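Local coordinates for 1-phosphatidylinositol 4,5-bisphosphate phosphodiesterase (Drosophila melanogaster, PDB 6IRB), which belongs to the phospholipase C-beta family of enzymes and forms, in this chain, a long hairpin of two antiparallel helices, at residues E124-H127 with A128-K132; Q138-M141 with S142-A146; I201-F204 with S205-Q209. The protein carries 2 engineered substitutions. All blocks are in the same frame, centred on the assembly; numbering follows the deposited sequence.

Contact 1 of 3, residues E124-H127 with A128-K132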
ATOM      1  N   GLU A 124      16.503 -38.781 -20.790  1.00 51.02           N
ATOM      2  CA  GLU A 124      17.679 -38.934 -21.649  1.00 60.02           C
ATOM      3  C   GLU A 124      18.791 -39.716 -20.970  1.00 61.18           C
ATOM      4  O   GLU A 124      19.322 -40.685 -21.528  1.00 56.41           O
ATOM      5  CB  GLU A 124      18.202 -37.561 -22.109  1.00 66.79           C
ATOM      6  CG  GLU A 124      17.665 -37.066 -23.472  1.00 80.96           C
ATOM      7  CD  GLU A 124      17.923 -38.027 -24.658  1.00 92.75           C
ATOM      8  OE1 GLU A 124      18.681 -39.013 -24.510  1.00 95.52           O
ATOM      9  OE2 GLU A 124      17.355 -37.796 -25.755  1.00 94.14           O
ATOM     10  N   ASP A 125      19.166 -39.291 -19.762  1.00 72.67           N
ATOM     11  CA  ASP A 125      20.225 -39.978 -19.035  1.00 71.77           C
ATOM     12  C   ASP A 125      19.856 -41.435 -18.781  1.00 58.86           C
ATOM     13  O   ASP A 125      20.686 -42.330 -18.977  1.00 56.75           O
ATOM     14  CB  ASP A 125      20.525 -39.232 -17.736  1.00 91.61           C
ATOM     15  CG  ASP A 125      21.555 -38.121 -17.931  1.00102.82           C
ATOM     16  OD1 ASP A 125      21.425 -37.355 -18.913  1.00102.71           O
ATOM     17  OD2 ASP A 125      22.487 -38.012 -17.109  1.00107.13           O
ATOM     18  N   ARG A 126      18.610 -41.700 -18.367  1.00 57.66           N
ATOM     19  CA  ARG A 126      18.163 -43.084 -18.248  1.00 56.80           C
ATOM     20  C   ARG A 126      18.235 -43.809 -19.582  1.00 58.14           C
ATOM     21  O   ARG A 126      18.861 -44.871 -19.687  1.00 54.76           O
ATOM     22  CB  ARG A 126      16.745 -43.174 -17.699  1.00 62.36           C
ATOM     23  CG  ARG A 126      16.469 -44.612 -17.290  1.00 83.05           C
ATOM     24  CD  ARG A 126      15.007 -45.001 -17.342  1.00104.30           C
ATOM     25  NE  ARG A 126      14.664 -45.904 -16.247  1.00113.91           N
ATOM     26  CZ  ARG A 126      14.206 -47.141 -16.424  1.00108.96           C
ATOM     27  NH1 ARG A 126      14.052 -47.626 -17.653  1.00104.01           N
ATOM     28  NH2 ARG A 126      13.919 -47.904 -15.377  1.00106.24           N
ATOM     29  N   HIS A 127      17.617 -43.230 -20.620  1.00 55.38           N
ATOM     30  CA  HIS A 127      17.500 -43.908 -21.909  1.00 55.35           C
ATOM     31  C   HIS A 127      18.838 -44.469 -22.371  1.00 58.90           C
ATOM     32  O   HIS A 127      18.886 -45.546 -22.975  1.00 55.51           O
ATOM     33  CB  HIS A 127      16.969 -42.936 -22.964  1.00 50.69           C
ATOM     34  CG  HIS A 127      15.482 -42.798 -22.974  1.00 52.04           C
ATOM     35  ND1 HIS A 127      14.661 -43.479 -22.102  1.00 58.70           N
ATOM     36  CD2 HIS A 127      14.665 -42.047 -23.751  1.00 56.33           C
ATOM     37  CE1 HIS A 127      13.401 -43.157 -22.344  1.00 60.12           C
ATOM     38  NE2 HIS A 127      13.375 -42.288 -23.339  1.00 55.38           N
ATOM     39  N   ALA A 128      19.933 -43.768 -22.065  1.00 62.90           N
ATOM     40  CA  ALA A 128      21.248 -44.200 -22.521  1.00 61.29           C
ATOM     41  C   ALA A 128      21.737 -45.403 -21.727  1.00 60.93           C
ATOM     42  O   ALA A 128      22.358 -46.312 -22.289  1.00 58.75           O
ATOM     43  CB  ALA A 128      22.248 -43.047 -22.411  1.00 53.05           C
ATOM     44  N   ARG A 129      21.457 -45.419 -20.421  1.00 63.65           N
ATOM     45  CA  ARG A 129      21.784 -46.564 -19.574  1.00 67.17           C
ATOM     46  C   ARG A 129      21.153 -47.837 -20.112  1.00 64.85           C
ATOM     47  O   ARG A 129      21.798 -48.889 -20.189  1.00 59.34           O
ATOM     48  CB  ARG A 129      21.278 -46.301 -18.162  1.00 75.79           C
ATOM     49  CG  ARG A 129      22.273 -45.625 -17.268  1.00 92.01           C
ATOM     50  CD  ARG A 129      21.557 -45.018 -16.063  1.00 99.32           C
ATOM     51  NE  ARG A 129      22.135 -43.758 -15.584  1.00109.74           N
ATOM     52  CZ  ARG A 129      23.421 -43.523 -15.321  1.00115.94           C
ATOM     53  NH1 ARG A 129      24.347 -44.463 -15.475  1.00113.76           N
ATOM     54  NH2 ARG A 129      23.783 -42.320 -14.892  1.00121.69           N
ATOM     55  N   ASP A 130      19.873 -47.758 -20.461  1.00 63.50           N
ATOM     56  CA  ASP A 130      19.164 -48.893 -21.037  1.00 70.52           C
ATOM     57  C   ASP A 130      19.937 -49.495 -22.200  1.00 71.04           C
ATOM     58  O   ASP A 130      20.112 -50.717 -22.281  1.00 72.71           O
ATOM     59  CB  ASP A 130      17.771 -48.447 -21.465  1.00 71.03           C
ATOM     60  CG  ASP A 130      16.906 -48.077 -20.280  1.00 76.55           C
ATOM     61  OD1 ASP A 130      17.131 -48.659 -19.191  1.00 70.80           O
ATOM     62  OD2 ASP A 130      16.021 -47.201 -20.432  1.00 81.54           O
ATOM     63  N   ILE A 131      20.410 -48.644 -23.112  1.00 66.99           N
ATOM     64  CA  ILE A 131      21.111 -49.142 -24.290  1.00 61.79           C
ATOM     65  C   ILE A 131      22.443 -49.780 -23.926  1.00 54.47           C
ATOM     66  O   ILE A 131      22.766 -50.862 -24.423  1.00 51.90           O
ATOM     67  CB  ILE A 131      21.298 -48.004 -25.306  1.00 69.71           C
ATOM     68  CG1 ILE A 131      19.978 -47.236 -25.468  1.00 85.73           C
ATOM     69  CG2 ILE A 131      21.864 -48.537 -26.605  1.00 66.06           C
ATOM     70  CD1 ILE A 131      19.913 -46.328 -26.687  1.00 90.79           C
ATOM     71  N   LYS A 132      23.223 -49.159 -23.041  1.00 56.09           N
ATOM     72  CA  LYS A 132      24.431 -49.831 -22.572  1.00 56.50           C
ATOM     73  C   LYS A 132      24.058 -51.170 -21.958  1.00 55.04           C
ATOM     74  O   LYS A 132      24.610 -52.211 -22.328  1.00 63.17           O
ATOM     75  CB  LYS A 132      25.217 -48.986 -21.576  1.00 76.87           C
ATOM     76  CG  LYS A 132      26.572 -49.634 -21.317  1.00 92.77           C
ATOM     77  CD  LYS A 132      26.651 -50.405 -20.012  1.00 99.51           C
ATOM     78  CE  LYS A 132      27.810 -51.394 -20.073  1.00 97.40           C
ATOM     79  NZ  LYS A 132      27.840 -52.318 -18.911  1.00100.79           N
TER

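Contact 2 of 3, residues Q138-M141 with S142-A146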
ATOM      1  N   GLN A 138      23.232 -58.281 -24.553  1.00 62.35           N
ATOM      2  CA  GLN A 138      23.488 -58.832 -25.878  1.00 63.56           C
ATOM      3  C   GLN A 138      24.884 -59.424 -25.937  1.00 66.81           C
ATOM      4  O   GLN A 138      25.076 -60.565 -26.380  1.00 71.53           O
ATOM      5  CB  GLN A 138      23.311 -57.754 -26.949  1.00 55.72           C
ATOM      6  CG  GLN A 138      21.870 -57.272 -27.109  1.00 61.50           C
ATOM      7  CD  GLN A 138      21.641 -56.473 -28.383  1.00 56.86           C
ATOM      8  OE1 GLN A 138      22.578 -55.938 -28.976  1.00 65.28           O
ATOM      9  NE2 GLN A 138      20.392 -56.404 -28.819  1.00 51.61           N
ATOM     10  N   ALA A 139      25.864 -58.685 -25.432  1.00 60.12           N
ATOM     11  CA  ALA A 139      27.218 -59.207 -25.431  1.00 66.28           C
ATOM     12  C   ALA A 139      27.301 -60.500 -24.628  1.00 77.48           C
ATOM     13  O   ALA A 139      27.896 -61.483 -25.090  1.00 90.72           O
ATOM     14  CB  ALA A 139      28.179 -58.160 -24.877  1.00 55.46           C
ATOM     15  N   LYS A 140      26.674 -60.540 -23.446  1.00 67.45           N
ATOM     16  CA  LYS A 140      26.838 -61.708 -22.585  1.00 70.68           C
ATOM     17  C   LYS A 140      26.317 -62.967 -23.245  1.00 83.21           C
ATOM     18  O   LYS A 140      26.956 -64.024 -23.172  1.00 93.77           O
ATOM     19  CB  LYS A 140      26.136 -61.519 -21.248  1.00 67.05           C
ATOM     20  CG  LYS A 140      26.167 -62.801 -20.424  1.00 76.46           C
ATOM     21  CD  LYS A 140      27.304 -62.781 -19.425  1.00 87.75           C
ATOM     22  CE  LYS A 140      27.687 -64.182 -18.984  1.00103.35           C
ATOM     23  NZ  LYS A 140      28.831 -64.165 -18.027  1.00115.92           N
HETATM   24  N   MSE A 141      25.161 -62.884 -23.882  1.00 80.51           N
HETATM   25  CA  MSE A 141      24.708 -64.018 -24.646  1.00 85.18           C
HETATM   26  C   MSE A 141      25.723 -64.442 -25.680  1.00 77.53           C
HETATM   27  O   MSE A 141      25.930 -65.637 -25.875  1.00 81.33           O
HETATM   28  CB  MSE A 141      23.369 -63.751 -25.271  1.00 98.38           C
HETATM   29  CG  MSE A 141      22.752 -65.038 -25.711  1.00119.33           C
HETATM   30 SE   MSE A 141      21.069 -64.724 -26.547  1.00140.81          SE
HETATM   31  CE  MSE A 141      21.156 -62.784 -26.683  1.00149.46           C
ATOM     32  N   SER A 142      26.307 -63.477 -26.387  1.00 69.32           N
ATOM     33  CA  SER A 142      27.184 -63.830 -27.497  1.00 72.81           C
ATOM     34  C   SER A 142      28.297 -64.753 -27.023  1.00 64.44           C
ATOM     35  O   SER A 142      28.611 -65.758 -27.667  1.00 49.80           O
ATOM     36  CB  SER A 142      27.775 -62.578 -28.142  1.00 87.19           C
ATOM     37  OG  SER A 142      29.085 -62.843 -28.626  1.00 89.78           O
ATOM     38  N   ALA A 143      28.928 -64.404 -25.905  1.00 61.65           N
ATOM     39  CA  ALA A 143      29.764 -65.365 -25.195  1.00 71.49           C
ATOM     40  C   ALA A 143      28.989 -66.639 -24.878  1.00 75.67           C
ATOM     41  O   ALA A 143      29.385 -67.740 -25.274  1.00 79.30           O
ATOM     42  CB  ALA A 143      30.307 -64.737 -23.911  1.00 84.19           C
ATOM     43  N   ASP A 144      27.854 -66.488 -24.182  1.00 74.07           N
ATOM     44  CA  ASP A 144      27.089 -67.638 -23.701  1.00 77.58           C
ATOM     45  C   ASP A 144      26.683 -68.575 -24.835  1.00 76.45           C
ATOM     46  O   ASP A 144      26.625 -69.798 -24.652  1.00 85.32           O
ATOM     47  CB  ASP A 144      25.897 -67.141 -22.899  1.00 83.36           C
ATOM     48  CG  ASP A 144      26.328 -66.526 -21.577  1.00107.91           C
ATOM     49  OD1 ASP A 144      27.558 -66.381 -21.368  1.00112.30           O
ATOM     50  OD2 ASP A 144      25.451 -66.163 -20.763  1.00119.31           O
ATOM     51  N   THR A 145      26.352 -68.028 -25.998  1.00 70.11           N
ATOM     52  CA  THR A 145      26.095 -68.909 -27.132  1.00 80.75           C
ATOM     53  C   THR A 145      27.398 -69.564 -27.587  1.00 96.22           C
ATOM     54  O   THR A 145      27.433 -70.769 -27.864  1.00 96.01           O
ATOM     55  CB  THR A 145      25.386 -68.155 -28.265  1.00 66.98           C
ATOM     56  OG1 THR A 145      26.109 -66.965 -28.610  1.00 67.60           O
ATOM     57  CG2 THR A 145      23.956 -67.798 -27.860  1.00 57.02           C
ATOM     58  N   ALA A 146      28.473 -68.770 -27.683  1.00 96.51           N
ATOM     59  CA  ALA A 146      29.762 -69.266 -28.163  1.00 91.71           C
ATOM     60  C   ALA A 146      30.329 -70.332 -27.231  1.00 98.58           C
ATOM     61  O   ALA A 146      30.781 -71.390 -27.681  1.00103.95           O
ATOM     62  CB  ALA A 146      30.750 -68.111 -28.307  1.00 85.42           C
TER

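Contact 3 of 3, residues I201-F204 with S205-Q209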
ATOM      1  N   ILE A 201       2.783 -26.161 -19.644  1.00 56.56           N
ATOM      2  CA  ILE A 201       3.043 -24.766 -20.003  1.00 53.21           C
ATOM      3  C   ILE A 201       1.747 -24.067 -20.387  1.00 55.56           C
ATOM      4  O   ILE A 201       1.377 -23.027 -19.825  1.00 54.13           O
ATOM      5  CB  ILE A 201       4.056 -24.700 -21.159  1.00 55.79           C
ATOM      6  CG1 ILE A 201       5.432 -25.201 -20.717  1.00 71.34           C
ATOM      7  CG2 ILE A 201       4.091 -23.309 -21.792  1.00 54.21           C
ATOM      8  CD1 ILE A 201       6.215 -25.885 -21.816  1.00 85.44           C
ATOM      9  N   GLU A 202       1.056 -24.631 -21.377  1.00 59.20           N
ATOM     10  CA  GLU A 202      -0.222 -24.109 -21.838  1.00 64.18           C
ATOM     11  C   GLU A 202      -1.169 -23.866 -20.675  1.00 69.22           C
ATOM     12  O   GLU A 202      -1.681 -22.757 -20.493  1.00 72.37           O
ATOM     13  CB  GLU A 202      -0.815 -25.111 -22.823  1.00 78.38           C
ATOM     14  CG  GLU A 202      -2.293 -24.999 -23.090  1.00 98.02           C
ATOM     15  CD  GLU A 202      -2.858 -26.292 -23.666  1.00104.64           C
ATOM     16  OE1 GLU A 202      -2.084 -27.088 -24.253  1.00 96.60           O
ATOM     17  OE2 GLU A 202      -4.077 -26.514 -23.518  1.00113.71           O
ATOM     18  N   GLU A 203      -1.386 -24.893 -19.853  1.00 72.15           N
ATOM     19  CA  GLU A 203      -2.296 -24.756 -18.723  1.00 77.33           C
ATOM     20  C   GLU A 203      -1.787 -23.733 -17.718  1.00 70.10           C
ATOM     21  O   GLU A 203      -2.568 -22.935 -17.188  1.00 71.35           O
ATOM     22  CB  GLU A 203      -2.519 -26.105 -18.058  1.00 85.47           C
ATOM     23  CG  GLU A 203      -3.608 -26.044 -17.034  1.00 96.37           C
ATOM     24  CD  GLU A 203      -4.720 -26.992 -17.371  1.00104.48           C
ATOM     25  OE1 GLU A 203      -4.431 -28.012 -18.037  1.00 93.90           O
ATOM     26  OE2 GLU A 203      -5.880 -26.698 -17.003  1.00115.35           O
ATOM     27  N   PHE A 204      -0.490 -23.763 -17.409  1.00 69.84           N
ATOM     28  CA  PHE A 204       0.048 -22.784 -16.470  1.00 79.83           C
ATOM     29  C   PHE A 204      -0.173 -21.367 -16.975  1.00 75.82           C
ATOM     30  O   PHE A 204      -0.569 -20.481 -16.211  1.00 82.84           O
ATOM     31  CB  PHE A 204       1.540 -23.008 -16.214  1.00 85.99           C
ATOM     32  CG  PHE A 204       2.238 -21.805 -15.604  1.00 94.79           C
ATOM     33  CD1 PHE A 204       2.258 -21.631 -14.223  1.00101.78           C
ATOM     34  CD2 PHE A 204       2.859 -20.848 -16.400  1.00 92.84           C
ATOM     35  CE1 PHE A 204       2.889 -20.537 -13.646  1.00 98.07           C
ATOM     36  CE2 PHE A 204       3.485 -19.748 -15.826  1.00 95.36           C
ATOM     37  CZ  PHE A 204       3.503 -19.596 -14.451  1.00 96.27           C
ATOM     38  N   SER A 205       0.097 -21.129 -18.259  1.00 70.91           N
ATOM     39  CA  SER A 205      -0.111 -19.799 -18.820  1.00 86.03           C
ATOM     40  C   SER A 205      -1.569 -19.361 -18.665  1.00 97.00           C
ATOM     41  O   SER A 205      -1.847 -18.307 -18.083  1.00 96.48           O
ATOM     42  CB  SER A 205       0.352 -19.776 -20.281  1.00 79.98           C
ATOM     43  OG  SER A 205       1.767 -19.922 -20.367  1.00 68.88           O
ATOM     44  N   THR A 206      -2.515 -20.116 -19.241  1.00 93.36           N
ATOM     45  CA  THR A 206      -3.933 -19.804 -19.035  1.00 92.67           C
ATOM     46  C   THR A 206      -4.261 -19.554 -17.564  1.00 99.82           C
ATOM     47  O   THR A 206      -5.015 -18.630 -17.237  1.00104.56           O
ATOM     48  CB  THR A 206      -4.833 -20.914 -19.582  1.00 95.38           C
ATOM     49  OG1 THR A 206      -4.734 -22.078 -18.749  1.00 97.32           O
ATOM     50  CG2 THR A 206      -4.466 -21.253 -21.024  1.00100.08           C
ATOM     51  N   ASP A 207      -3.724 -20.387 -16.663  1.00102.38           N
ATOM     52  CA  ASP A 207      -4.063 -20.289 -15.241  1.00106.08           C
ATOM     53  C   ASP A 207      -3.605 -18.972 -14.627  1.00108.68           C
ATOM     54  O   ASP A 207      -4.296 -18.415 -13.766  1.00112.69           O
ATOM     55  CB  ASP A 207      -3.475 -21.469 -14.473  1.00108.03           C
ATOM     56  CG  ASP A 207      -4.383 -22.685 -14.494  1.00121.32           C
ATOM     57  OD1 ASP A 207      -5.245 -22.787 -15.400  1.00127.01           O
ATOM     58  OD2 ASP A 207      -4.236 -23.540 -13.596  1.00123.13           O
ATOM     59  N   VAL A 208      -2.430 -18.474 -15.020  1.00113.15           N
ATOM     60  CA  VAL A 208      -1.986 -17.176 -14.508  1.00114.31           C
ATOM     61  C   VAL A 208      -2.824 -16.050 -15.115  1.00127.77           C
ATOM     62  O   VAL A 208      -3.456 -15.276 -14.384  1.00130.31           O
ATOM     63  CB  VAL A 208      -0.465 -16.974 -14.714  1.00 98.89           C
ATOM     64  CG1 VAL A 208       0.321 -18.054 -13.974  1.00 91.07           C
ATOM     65  CG2 VAL A 208      -0.036 -16.921 -16.184  1.00 86.65           C
ATOM     66  N   GLN A 209      -2.842 -15.945 -16.454  1.00131.86           N
ATOM     67  CA  GLN A 209      -3.541 -14.907 -17.218  1.00136.64           C
ATOM     68  C   GLN A 209      -4.899 -14.554 -16.610  1.00141.65           C
ATOM     69  O   GLN A 209      -5.299 -13.382 -16.592  1.00152.45           O
ATOM     70  CB  GLN A 209      -3.691 -15.328 -18.687  1.00134.47           C
ATOM     71  CG  GLN A 209      -4.799 -14.604 -19.455  1.00141.12           C
ATOM     72  CD  GLN A 209      -5.179 -15.298 -20.753  1.00145.75           C
ATOM     73  OE1 GLN A 209      -5.715 -16.404 -20.752  1.00144.63           O
ATOM     74  NE2 GLN A 209      -4.897 -14.642 -21.873  1.00149.45           N
TER

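Contact 1 of 3, residues E124-H127 with A128-K132
Arg126 reaches one helical turn forward to Asp130 and pairs with it in a long salt bridge. CB of Arg126 starts out away from residues 128-132. Chi1 of -167° sets CG opposite the backbone N, and from there the chain runs along the helix toward the acid. CG already lies 4.1 Å from OD2 of Asp130. CD comes slightly nearer, at 3.9 Å from OD2 of Asp130. A bend at chi3 then carries NE and CZ over, so that NH1 faces the carboxylate. NH1 of Arg126 is 3.4 Å from OD2 of Asp130, a weak hydrogen bond with an N-H...O angle of 136°. The second oxygen is almost as close, with OD1 of Asp130 3.6 Å from NH1 of Arg126. The two groups are not flat against each other. The guanidinium and carboxylate planes stand 68° apart, and the approach is oblique.

Asp130 holds on to the same turn through its backbone. Its N bonds to O of Arg126 at 3.2 Å, so this pair is joined by main chain and side chain. Ala128 N gives the corresponding bond to O of Glu124. CB of Asp130 sits 3.5 Å from O of His127. Arg129 lies elsewhere on the helix surface, where its aliphatic chain passes O of Asp125. NE of Arg129 is 4.0 Å from that O of Asp125. Their charged ends stay apart, with NH2 of Arg129 5.0 Å from OD2 of Asp125.

His127 is the buried residue here. It packs on Ala189 of helix 157-210, and its carbonyl accepts a bond from Gln186 NE2. Asp130 and Ile131 also touch Gln186. The arrangement is an i to i+4 Arg-Asp pair on helix 18-150, beside the interface of an antiparallel helical hairpin.

Contact 2 of 3, residues Q138-M141 with S142-A146
Met141, a selenomethionine, lays the start of its side chain beside the methyl of Thr145, one turn further along helix 18-150. CG of Met141 is 3.7 Å from CG2 of Thr145, and the two side chains cross at a slant. With chi1 at -164°, CG of Met141 sits beside its own carbonyl carbon, which sends the chain forward to this methyl. This is an i to i+4 apolar contact on one helix of an antiparallel hairpin. Both residues belong to the side that meets helix 157-210. There, Met141 rests on Arg174 and Phe175, and Thr145 on Asn171.

Gln138, a turn before Met141, shares that interface. Its NE2 bonds to OE1 of Glu178 and to O of Phe175. Two partners on the other helix therefore fix the amide, whose residue is buried.

Lys140 and Asp144 form a different pair. The lysine chain bends at chi2, 97°, and its carbons pass at a slant alongside the carboxylate oxygens. CG of Lys140 lies 3.5 Å from OD2 of Asp144. CE of Lys140 comes nearest to the other oxygen, 3.2 Å from OD1 of Asp144. The ammonium stays further off, with NZ of Lys140 4.2 Å from OD1 of Asp144. That is too far for a salt bridge, though the opposite charges probably still attract. The backbone ties this pair more directly, since N of Asp144 bonds to O of Lys140 at 2.8 Å. Ser142 and Ala143 continue the helix with bonds from their N atoms to O of Gln138 and O of Ala139.

The hydroxyl of Thr145 turns back to the main chain. Its one proton has two candidate acceptors: OG1 of Thr145 is 3.0 Å from O of Met141 and 2.9 Å from O of Ser142.

Contact 3 of 3, residues I201-F204 with S205-Q209
Ser205 and Ile201 are joined twice. This is a turn of helix 157-210, the second arm of an antiparallel helical hairpin. N of Ser205 bonds to O of Ile201 at 2.8 Å, nearly straight at 169°. OG of Ser205 bonds to that same O of Ile201 at 3.2 Å, coming from above the carbonyl plane. The hydroxyl has a further partner in Lys109 NZ of helix 18-150, so it links the helix backbone to the facing arm.

The carbonyl of Glu203 is also gripped twice. OG1 of Thr206 and N of Asp207 each lie 2.8 Å from O of Glu203, and both approach from the same face of its plane. Thr206 N is satisfied by O of Glu202, and Val208 N by O of Phe204. The carboxylates of Glu203 and Asp207 probably repel, with OE2 of Glu203 4.3 Å from OD1 of Asp207.

Phe204 packs on Lys109 and Met112 of the other arm. Chi1 of 162° swings its ring toward Val208. CG1 of Val208 makes a CH-pi contact over one face, 3.8 Å from the centroid of the Phe204 ring.

All three contacts are local, along single helices, and all are surface contacts with at most one buried residue. Contacts 1 and 2 follow each other on helix 18-150, with centres 21 Å apart. Contact 3 lies on helix 157-210, and its centre is 52 Å from that of contact 2. None touches another. Each has one side against the opposite arm of the hairpin. Their chemistry differs. Contact 1 has a long, weak salt bridge. In contact 2 the charged pair stays beyond salt-bridge range, and an apolar pair lies at the interface. Contact 3 brings two acids near each other and relies on hydroxyls and a ring-methyl contact.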